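Local coordinates for tryptophan halogenase (Shewanella frigidimarina, PDB 2PYX), which probably binds FAD and works as a flavin-dependent enzyme of the tryptophan halogenase family, with a likely monooxygenase-type activity, at residues C84-F88 / G288-R292; F137-C142 / F465-L469; W443-T447 / F474-L478. One frame throughout, in Å; residues are numbered along the deposited sequence.

Contact 1 of 3, residues C84-F88 / G288-R292; sequences CDASF and GLPTR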
loop_
_atom_site.group_PDB
_atom_site.type_symbol
_atom_site.label_atom_id
_atom_site.label_comp_id
_atom_site.label_asym_id
_atom_site.label_seq_id
_atom_site.Cartn_x
_atom_site.Cartn_y
_atom_site.Cartn_z
ATOM N N CYS A 84 -3.209 12.809 12.316
ATOM C CA CYS A 84 -2.628 11.491 12.071
ATOM C C CYS A 84 -1.111 11.513 11.910
ATOM O O CYS A 84 -0.526 10.526 11.430
ATOM C CB CYS A 84 -3.293 10.856 10.838
ATOM S SG CYS A 84 -5.075 10.730 11.066
ATOM N N ASP A 85 -0.491 12.630 12.284
ATOM C CA ASP A 85 0.955 12.809 12.159
ATOM C C ASP A 85 1.412 12.451 10.749
ATOM O O ASP A 85 2.358 11.707 10.564
ATOM C CB ASP A 85 1.690 11.962 13.213
ATOM C CG ASP A 85 3.132 12.410 13.447
ATOM O OD1 ASP A 85 3.518 13.498 12.977
ATOM O OD2 ASP A 85 3.874 11.671 14.122
ATOM N N ALA A 86 0.735 12.998 9.761
ATOM C CA ALA A 86 0.985 12.601 8.377
ATOM C C ALA A 86 1.972 13.516 7.649
ATOM O O ALA A 86 2.125 14.698 7.978
ATOM C CB ALA A 86 -0.308 12.571 7.614
ATOM N N SER A 87 2.670 12.926 6.682
ATOM C CA SER A 87 3.456 13.669 5.707
ATOM C C SER A 87 3.115 13.124 4.314
ATOM O O SER A 87 2.422 12.097 4.169
ATOM C CB SER A 87 4.958 13.556 5.990
ATOM O OG SER A 87 5.709 14.438 5.170
ATOM N N PHE A 88 3.587 13.808 3.265
ATOM C CA PHE A 88 3.301 13.429 1.885
ATOM C C PHE A 88 4.296 12.420 1.403
ATOM O O PHE A 88 5.490 12.612 1.564
ATOM C CB PHE A 88 3.343 14.664 0.976
ATOM C CG PHE A 88 2.450 15.761 1.451
ATOM C CD1 PHE A 88 1.078 15.671 1.301
ATOM C CD2 PHE A 88 2.978 16.852 2.100
ATOM C CE1 PHE A 88 0.265 16.689 1.783
ATOM C CE2 PHE A 88 2.163 17.853 2.593
ATOM C CZ PHE A 88 0.820 17.766 2.433
ATOM N N GLY A 288 9.309 8.684 6.910
ATOM C CA GLY A 288 9.455 9.981 7.576
ATOM C C GLY A 288 8.106 10.608 7.880
ATOM O O GLY A 288 7.323 10.913 6.957
ATOM N N LEU A 289 7.813 10.739 9.180
ATOM C CA LEU A 289 6.662 11.499 9.699
ATOM C C LEU A 289 7.192 12.865 10.170
ATOM O O LEU A 289 8.383 13.084 10.200
ATOM C CB LEU A 289 5.957 10.777 10.867
ATOM C CG LEU A 289 5.514 9.323 10.626
ATOM C CD1 LEU A 289 4.850 8.759 11.860
ATOM C CD2 LEU A 289 4.581 9.194 9.460
ATOM N N PRO A 290 6.292 13.803 10.445
ATOM C CA PRO A 290 6.793 15.098 10.900
ATOM C C PRO A 290 7.593 15.032 12.201
ATOM O O PRO A 290 8.559 15.759 12.336
ATOM C CB PRO A 290 5.510 15.907 11.103
ATOM C CG PRO A 290 4.495 15.260 10.244
ATOM C CD PRO A 290 4.832 13.794 10.276
ATOM N N THR A 291 7.168 14.173 13.127
ATOM C CA THR A 291 7.712 14.123 14.483
ATOM C C THR A 291 8.908 13.165 14.612
ATOM O O THR A 291 9.714 13.299 15.519
ATOM C CB THR A 291 6.608 13.711 15.488
ATOM O OG1 THR A 291 6.011 12.465 15.087
ATOM C CG2 THR A 291 5.491 14.772 15.530
ATOM N N ARG A 292 9.025 12.200 13.703
ATOM C CA ARG A 292 10.035 11.146 13.842
ATOM C C ARG A 292 9.990 10.263 12.613
ATOM O O ARG A 292 9.139 10.468 11.770
ATOM C CB ARG A 292 9.713 10.262 15.030
ATOM C CG ARG A 292 8.322 9.669 14.956
ATOM C CD ARG A 292 7.993 8.807 16.149
ATOM N NE ARG A 292 6.750 8.067 15.935
ATOM C CZ ARG A 292 6.618 6.987 15.156
ATOM N NH1 ARG A 292 7.652 6.479 14.490
ATOM N NH2 ARG A 292 5.428 6.410 15.036
#

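Contact 2 of 3, residues F137-C142 / F465-L469; sequences FAEAVC and FQYVL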
loop_
_atom_site.group_PDB
_atom_site.type_symbol
_atom_site.label_atom_id
_atom_site.label_comp_id
_atom_site.label_asym_id
_atom_site.label_seq_id
_atom_site.Cartn_x
_atom_site.Cartn_y
_atom_site.Cartn_z
ATOM N N PHE A 137 15.367 6.397 -16.687
ATOM C CA PHE A 137 13.986 6.370 -17.087
ATOM C C PHE A 137 13.159 7.379 -16.286
ATOM O O PHE A 137 12.425 8.179 -16.853
ATOM C CB PHE A 137 13.449 4.941 -16.923
ATOM C CG PHE A 137 11.987 4.791 -17.244
ATOM C CD1 PHE A 137 11.471 5.111 -18.494
ATOM C CD2 PHE A 137 11.111 4.338 -16.275
ATOM C CE1 PHE A 137 10.111 4.964 -18.765
ATOM C CE2 PHE A 137 9.772 4.165 -16.538
ATOM C CZ PHE A 137 9.256 4.499 -17.767
ATOM N N ALA A 138 13.276 7.368 -14.974
ATOM C CA ALA A 138 12.439 8.249 -14.162
ATOM C C ALA A 138 12.722 9.729 -14.433
ATOM O O ALA A 138 11.789 10.525 -14.570
ATOM C CB ALA A 138 12.583 7.963 -12.695
ATOM N N GLU A 139 13.993 10.086 -14.560
ATOM C CA GLU A 139 14.256 11.489 -14.932
ATOM C C GLU A 139 13.677 11.855 -16.300
ATOM O O GLU A 139 13.203 12.992 -16.482
ATOM C CB GLU A 139 15.739 11.784 -14.896
ATOM C CG GLU A 139 16.009 13.287 -15.130
ATOM C CD GLU A 139 17.457 13.696 -14.962
ATOM O OE1 GLU A 139 18.233 12.989 -14.282
ATOM O OE2 GLU A 139 17.822 14.747 -15.532
ATOM N N ALA A 140 13.738 10.920 -17.255
ATOM C CA ALA A 140 13.291 11.185 -18.608
ATOM C C ALA A 140 11.790 11.402 -18.702
ATOM O O ALA A 140 11.334 12.156 -19.575
ATOM C CB ALA A 140 13.713 10.069 -19.544
ATOM N N VAL A 141 10.990 10.751 -17.837
ATOM C CA VAL A 141 9.540 10.696 -18.038
ATOM C C VAL A 141 8.719 11.315 -16.930
ATOM O O VAL A 141 7.511 11.416 -17.044
ATOM C CB VAL A 141 9.005 9.256 -18.279
ATOM C CG1 VAL A 141 9.732 8.577 -19.420
ATOM C CG2 VAL A 141 9.106 8.428 -17.015
ATOM N N CYS A 142 9.343 11.719 -15.835
ATOM C CA CYS A 142 8.569 12.350 -14.782
ATOM C C CYS A 142 9.394 13.424 -14.118
ATOM O O CYS A 142 10.582 13.564 -14.377
ATOM C CB CYS A 142 8.035 11.331 -13.746
ATOM S SG CYS A 142 9.255 10.794 -12.474
ATOM N N PHE A 465 5.870 -1.336 -13.312
ATOM C CA PHE A 465 6.796 -2.350 -13.756
ATOM C C PHE A 465 7.936 -1.720 -14.526
ATOM O O PHE A 465 9.100 -2.108 -14.367
ATOM C CB PHE A 465 6.082 -3.420 -14.566
ATOM C CG PHE A 465 5.191 -4.291 -13.736
ATOM C CD1 PHE A 465 3.916 -3.873 -13.400
ATOM C CD2 PHE A 465 5.654 -5.498 -13.230
ATOM C CE1 PHE A 465 3.101 -4.673 -12.603
ATOM C CE2 PHE A 465 4.858 -6.291 -12.434
ATOM C CZ PHE A 465 3.570 -5.875 -12.125
ATOM N N GLN A 466 7.649 -0.734 -15.363
ATOM C CA GLN A 466 8.711 -0.027 -16.077
ATOM C C GLN A 466 9.658 0.682 -15.121
ATOM O O GLN A 466 10.877 0.629 -15.275
ATOM C CB GLN A 466 8.092 1.008 -17.027
ATOM C CG GLN A 466 7.209 0.379 -18.110
ATOM C CD GLN A 466 6.430 1.401 -18.922
ATOM O OE1 GLN A 466 6.298 2.571 -18.518
ATOM N NE2 GLN A 466 5.947 0.972 -20.100
ATOM N N TYR A 467 9.103 1.351 -14.124
ATOM C CA TYR A 467 9.948 2.119 -13.202
ATOM C C TYR A 467 10.915 1.205 -12.456
ATOM O O TYR A 467 12.066 1.563 -12.239
ATOM C CB TYR A 467 9.125 2.878 -12.187
ATOM C CG TYR A 467 8.485 4.122 -12.688
ATOM C CD1 TYR A 467 9.251 5.151 -13.263
ATOM C CD2 TYR A 467 7.132 4.338 -12.515
ATOM C CE1 TYR A 467 8.631 6.362 -13.683
ATOM C CE2 TYR A 467 6.523 5.577 -12.922
ATOM C CZ TYR A 467 7.287 6.556 -13.515
ATOM O OH TYR A 467 6.680 7.758 -13.894
ATOM N N VAL A 468 10.437 0.041 -12.010
ATOM C CA VAL A 468 11.302 -0.898 -11.305
ATOM C C VAL A 468 12.273 -1.562 -12.273
ATOM O O VAL A 468 13.491 -1.591 -12.022
ATOM C CB VAL A 468 10.489 -1.927 -10.485
ATOM C CG1 VAL A 468 11.417 -3.025 -9.907
ATOM C CG2 VAL A 468 9.766 -1.220 -9.348
ATOM N N LEU A 469 11.775 -2.111 -13.374
ATOM C CA LEU A 469 12.623 -2.835 -14.309
ATOM C C LEU A 469 13.792 -1.964 -14.764
ATOM O O LEU A 469 14.944 -2.391 -14.754
ATOM C CB LEU A 469 11.793 -3.299 -15.508
ATOM C CG LEU A 469 12.375 -4.336 -16.446
ATOM C CD1 LEU A 469 12.559 -5.680 -15.771
ATOM C CD2 LEU A 469 11.491 -4.544 -17.658
#

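Contact 3 of 3, residues W443-T447 / F474-L478; sequences WRYQT and FNTQL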
loop_
_atom_site.group_PDB
_atom_site.type_symbol
_atom_site.label_atom_id
_atom_site.label_comp_id
_atom_site.label_asym_id
_atom_site.label_seq_id
_atom_site.Cartn_x
_atom_site.Cartn_y
_atom_site.Cartn_z
ATOM N N TRP A 443 10.243 -9.421 -21.453
ATOM C CA TRP A 443 10.763 -8.072 -21.298
ATOM C C TRP A 443 12.215 -7.952 -21.741
ATOM O O TRP A 443 12.689 -6.834 -21.905
ATOM C CB TRP A 443 10.560 -7.589 -19.873
ATOM C CG TRP A 443 9.135 -7.432 -19.509
ATOM C CD1 TRP A 443 8.084 -7.200 -20.369
ATOM C CD2 TRP A 443 8.571 -7.440 -18.189
ATOM N NE1 TRP A 443 6.914 -7.058 -19.650
ATOM C CE2 TRP A 443 7.178 -7.204 -18.320
ATOM C CE3 TRP A 443 9.096 -7.652 -16.911
ATOM C CZ2 TRP A 443 6.320 -7.183 -17.215
ATOM C CZ3 TRP A 443 8.230 -7.636 -15.823
ATOM C CH2 TRP A 443 6.871 -7.411 -15.992
ATOM N N ARG A 444 12.905 -9.072 -21.948
ATOM C CA ARG A 444 14.201 -9.001 -22.624
ATOM C C ARG A 444 14.062 -8.421 -24.020
ATOM O O ARG A 444 15.026 -7.880 -24.557
ATOM C CB ARG A 444 14.821 -10.379 -22.721
ATOM C CG ARG A 444 15.280 -10.966 -21.435
ATOM C CD ARG A 444 15.763 -12.390 -21.654
ATOM N NE ARG A 444 16.949 -12.401 -22.504
ATOM C CZ ARG A 444 17.463 -13.478 -23.106
ATOM N NH1 ARG A 444 16.900 -14.671 -22.978
ATOM N NH2 ARG A 444 18.565 -13.348 -23.841
ATOM N N TYR A 445 12.876 -8.554 -24.602
ATOM C CA TYR A 445 12.661 -8.277 -26.018
ATOM C C TYR A 445 11.719 -7.134 -26.297
ATOM O O TYR A 445 11.727 -6.577 -27.402
ATOM C CB TYR A 445 12.225 -9.541 -26.778
ATOM C CG TYR A 445 13.252 -10.610 -26.687
ATOM C CD1 TYR A 445 14.405 -10.525 -27.438
ATOM C CD2 TYR A 445 13.102 -11.681 -25.814
ATOM C CE1 TYR A 445 15.380 -11.491 -27.323
ATOM C CE2 TYR A 445 14.064 -12.648 -25.708
ATOM C CZ TYR A 445 15.197 -12.548 -26.470
ATOM O OH TYR A 445 16.203 -13.526 -26.379
ATOM N N GLN A 446 10.905 -6.753 -25.317
ATOM C CA GLN A 446 10.038 -5.583 -25.456
ATOM C C GLN A 446 9.742 -4.973 -24.093
ATOM O O GLN A 446 9.800 -5.664 -23.075
ATOM C CB GLN A 446 8.738 -5.915 -26.176
ATOM C CG GLN A 446 7.844 -6.917 -25.447
ATOM C CD GLN A 446 6.570 -7.189 -26.209
ATOM O OE1 GLN A 446 6.587 -7.291 -27.451
ATOM N NE2 GLN A 446 5.445 -7.280 -25.490
ATOM N N THR A 447 9.411 -3.695 -24.051
ATOM C CA THR A 447 9.109 -3.074 -22.787
ATOM C C THR A 447 7.803 -3.593 -22.191
ATOM O O THR A 447 6.895 -4.012 -22.929
ATOM C CB THR A 447 9.032 -1.550 -22.868
ATOM O OG1 THR A 447 7.956 -1.182 -23.739
ATOM C CG2 THR A 447 10.333 -0.974 -23.383
ATOM N N PHE A 474 17.697 -3.044 -16.086
ATOM C CA PHE A 474 17.426 -4.225 -16.898
ATOM C C PHE A 474 17.543 -3.905 -18.383
ATOM O O PHE A 474 17.104 -2.834 -18.813
ATOM C CB PHE A 474 16.020 -4.701 -16.574
ATOM C CG PHE A 474 15.627 -6.009 -17.221
ATOM C CD1 PHE A 474 15.760 -7.200 -16.551
ATOM C CD2 PHE A 474 14.996 -6.027 -18.481
ATOM C CE1 PHE A 474 15.314 -8.384 -17.106
ATOM C CE2 PHE A 474 14.576 -7.206 -19.019
ATOM C CZ PHE A 474 14.725 -8.378 -18.351
ATOM N N ASN A 475 18.140 -4.803 -19.152
ATOM C CA ASN A 475 18.324 -4.571 -20.588
ATOM C C ASN A 475 17.200 -5.159 -21.430
ATOM O O ASN A 475 16.881 -6.340 -21.300
ATOM C CB ASN A 475 19.651 -5.161 -21.054
ATOM C CG ASN A 475 20.850 -4.411 -20.514
ATOM O OD1 ASN A 475 21.771 -5.025 -19.998
ATOM N ND2 ASN A 475 20.866 -3.093 -20.663
ATOM N N THR A 476 16.637 -4.312 -22.300
ATOM C CA THR A 476 15.591 -4.702 -23.238
ATOM C C THR A 476 16.108 -4.375 -24.632
ATOM O O THR A 476 16.662 -3.285 -24.858
ATOM C CB THR A 476 14.296 -3.955 -22.958
ATOM O OG1 THR A 476 13.806 -4.357 -21.676
ATOM C CG2 THR A 476 13.251 -4.223 -23.971
ATOM N N GLN A 477 15.950 -5.326 -25.544
ATOM C CA GLN A 477 16.312 -5.142 -26.950
ATOM C C GLN A 477 15.635 -3.914 -27.523
ATOM O O GLN A 477 14.427 -3.702 -27.314
ATOM C CB GLN A 477 15.933 -6.402 -27.743
ATOM C CG GLN A 477 16.342 -6.443 -29.217
ATOM C CD GLN A 477 16.282 -7.828 -29.762
ATOM O OE1 GLN A 477 15.210 -8.356 -30.000
ATOM N NE2 GLN A 477 17.444 -8.448 -29.953
ATOM N N LEU A 478 16.381 -3.084 -28.248
ATOM C CA LEU A 478 15.784 -1.854 -28.799
ATOM C C LEU A 478 14.772 -2.154 -29.896
ATOM O O LEU A 478 14.984 -3.048 -30.714
ATOM C CB LEU A 478 16.861 -0.927 -29.348
ATOM C CG LEU A 478 17.984 -0.497 -28.429
ATOM C CD1 LEU A 478 18.800 0.551 -29.169
ATOM C CD2 LEU A 478 17.451 0.074 -27.147
HETATM O O HOH W 1 11.835 -3.806 -28.170
HETATM O O HOH W 2 12.870 -7.149 -29.808
#

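Contact 1 of 3, residues C84-F88 / G288-R292
S87 and L289 bring the two backbones closest, their CA atoms 5.6 Å apart, where the chain leaving helix 77-83 turns into strand 87-95. D85 takes left-handed backbone angles at that exit. Opposite it, residues 288-292 form the bend between strands 282-288 and 292-299, a hairpin whose two strands pair antiparallel; inside it L289 N donates to R292 O. No backbone hydrogen bond joins the two segments; the contact runs between side chains and from side chain to backbone oxygen.

D85 does most of the touching. Its CG stands opposite the backbone N (chi1 -162°), which carries the carboxylate across to the bend, past the P290 ring and up to T291. T291 OG1 donates to D85 OD2 at 2.5 Å; the bond is very short and D85 has a second conformer, so its exact length is doubtful. The P290 ring edges up to the main chain as well, with CG 3.3 Å from A86 O.

Strand 87-95 also carries K89, the predicted active-site lysine, whose side chain lies about 7 Å from that of S87. The hairpin bend packs on the lead-in to this strand.

D85 O is buried here with no hydrogen-bond partner, covered instead by carbon: L289 CD2 lies 3.5 Å from it and P290 CD 3.2 Å. The other branch of the same leucine, CD1, sits 3.8 Å from D85 OD2 and also lies above the R292 guanidinium, toward its rim. With an alanine here both branches vanish, which is likely to strip part of the carbon cover from D85 O, leaving P290 CD on it, and let the R292 guanidinium shift. R292 NH1 is bonded to V58 O, and R292 NE stays 5.0 Å from D85 OD2, too far for a salt bridge.

Contact 2 of 3, residues F137-C142 / F465-L469
Helix-to-helix packing joins the short helix 137-141 to helix 462-471, chiefly through F137 and Y467. The two helical segments approach to 10.4 Å between axes, their directions 135° apart, and these two rings meet between them.

F137 CG lies opposite the backbone N (chi1 177°), sending the ring over to the second helix. There F137 CE2 meets Y467 CD1 at 3.5 Å. The side chains cross at about a right angle, yet the ring planes stand at 52°, an oblique pairing. Y467 runs back toward the first helix: A138 CA is 4.3 Å from Y467 CE1, at the ring's edge, while V141 CG2 reaches the same CE1 at 3.9 Å. That methyl also lies above one face of the F137 ring, toward its rim, so the valine touches both rings. Y467 OH reaches past C142 CB to bond S114 O, which satisfies the phenol and fixes where the ring's far end lies.

Q466 flanks F137, its CB 3.6 Å from F137 CE2 and its amide nearly perpendicular to the ring. Its NE2 bonds P448 O and D123 OD2, which hold the amide in place.

The side chain of Y467 lies about 8 Å from that of E361, a predicted tryptophan-binding residue, consistent with the largely helical substrate-binding module of flavin-dependent tryptophan halogenases.

Contact 3 of 3, residues W443-T447 / F474-L478
R444 and T476 bring their CA atoms to 4.6 Å, and for one step the backbones run in the same direction, Y445 beside Q477. This is loop-to-loop pairing: one segment follows helix 434-443, the other follows helix 462-471, and neither forms a regular strand.

The first bond is T476 OG1 to W443 O, 2.7 Å long. Its C=O...donor angle of 167° brings the hydroxyl in almost straight ahead of the carbonyl. T476 OG1 is also bonded to Y470 OH, so helix 462-471 takes part in fixing this hydroxyl. In T476 the OG1 lies beside the backbone N (chi1 -65°), and this leaves the methyl on the other branch to pack on the main chain, with CG2 3.6 Å from Q446 C. One step on, Q477 N donates to R444 O at 2.9 Å; T476 CA-H adds a weaker contact to the same oxygen.

F474 points its ring across so that its edge, not a face, meets the backbone: W443 O and R444 N both lie near the ring plane, W443 O 3.5 Å from F474 CE2. The R444 and F474 side chains cross at about a right angle, R444 CG meeting F474 CZ.

At the outer side, Y445 presents its ring edge to Q477, whose OE1 lies in the ring plane 3.5 Å from Y445 CD1. R444 CB lies over one face of the Y445 ring, toward its rim, and the tyrosine hydroxyl lies above the R444 guanidinium, toward the rim. Two waters extend the pairing outward: both donate to Y445 O, one also donating to Q477 O and the other to Q477 OE1 at 2.6 Å.

From the N terminus, the chain opens contact 1 at 84-88, then contact 2 at 137-142, before 288-292 closes the first. Contacts 1 and 2 therefore cross. Contact 3 opens at 443-447, ahead of the return of 465-469 that closes contact 2, and closes at 474-478, so these cross too, while contacts 1 and 3 follow in series. Contact 1 stands apart, about 15 Å from contact 2 at the nearest atoms, and ties the start of strand 87-95 to a hairpin bend. Contact 2 joins helix 137-141 to helix 462-471. Contacts 2 and 3 touch: L469 O probably accepts a hydrogen bond from F474 N, and W443 packs against F465 and L469, joining helix 462-471 to its flanking loops.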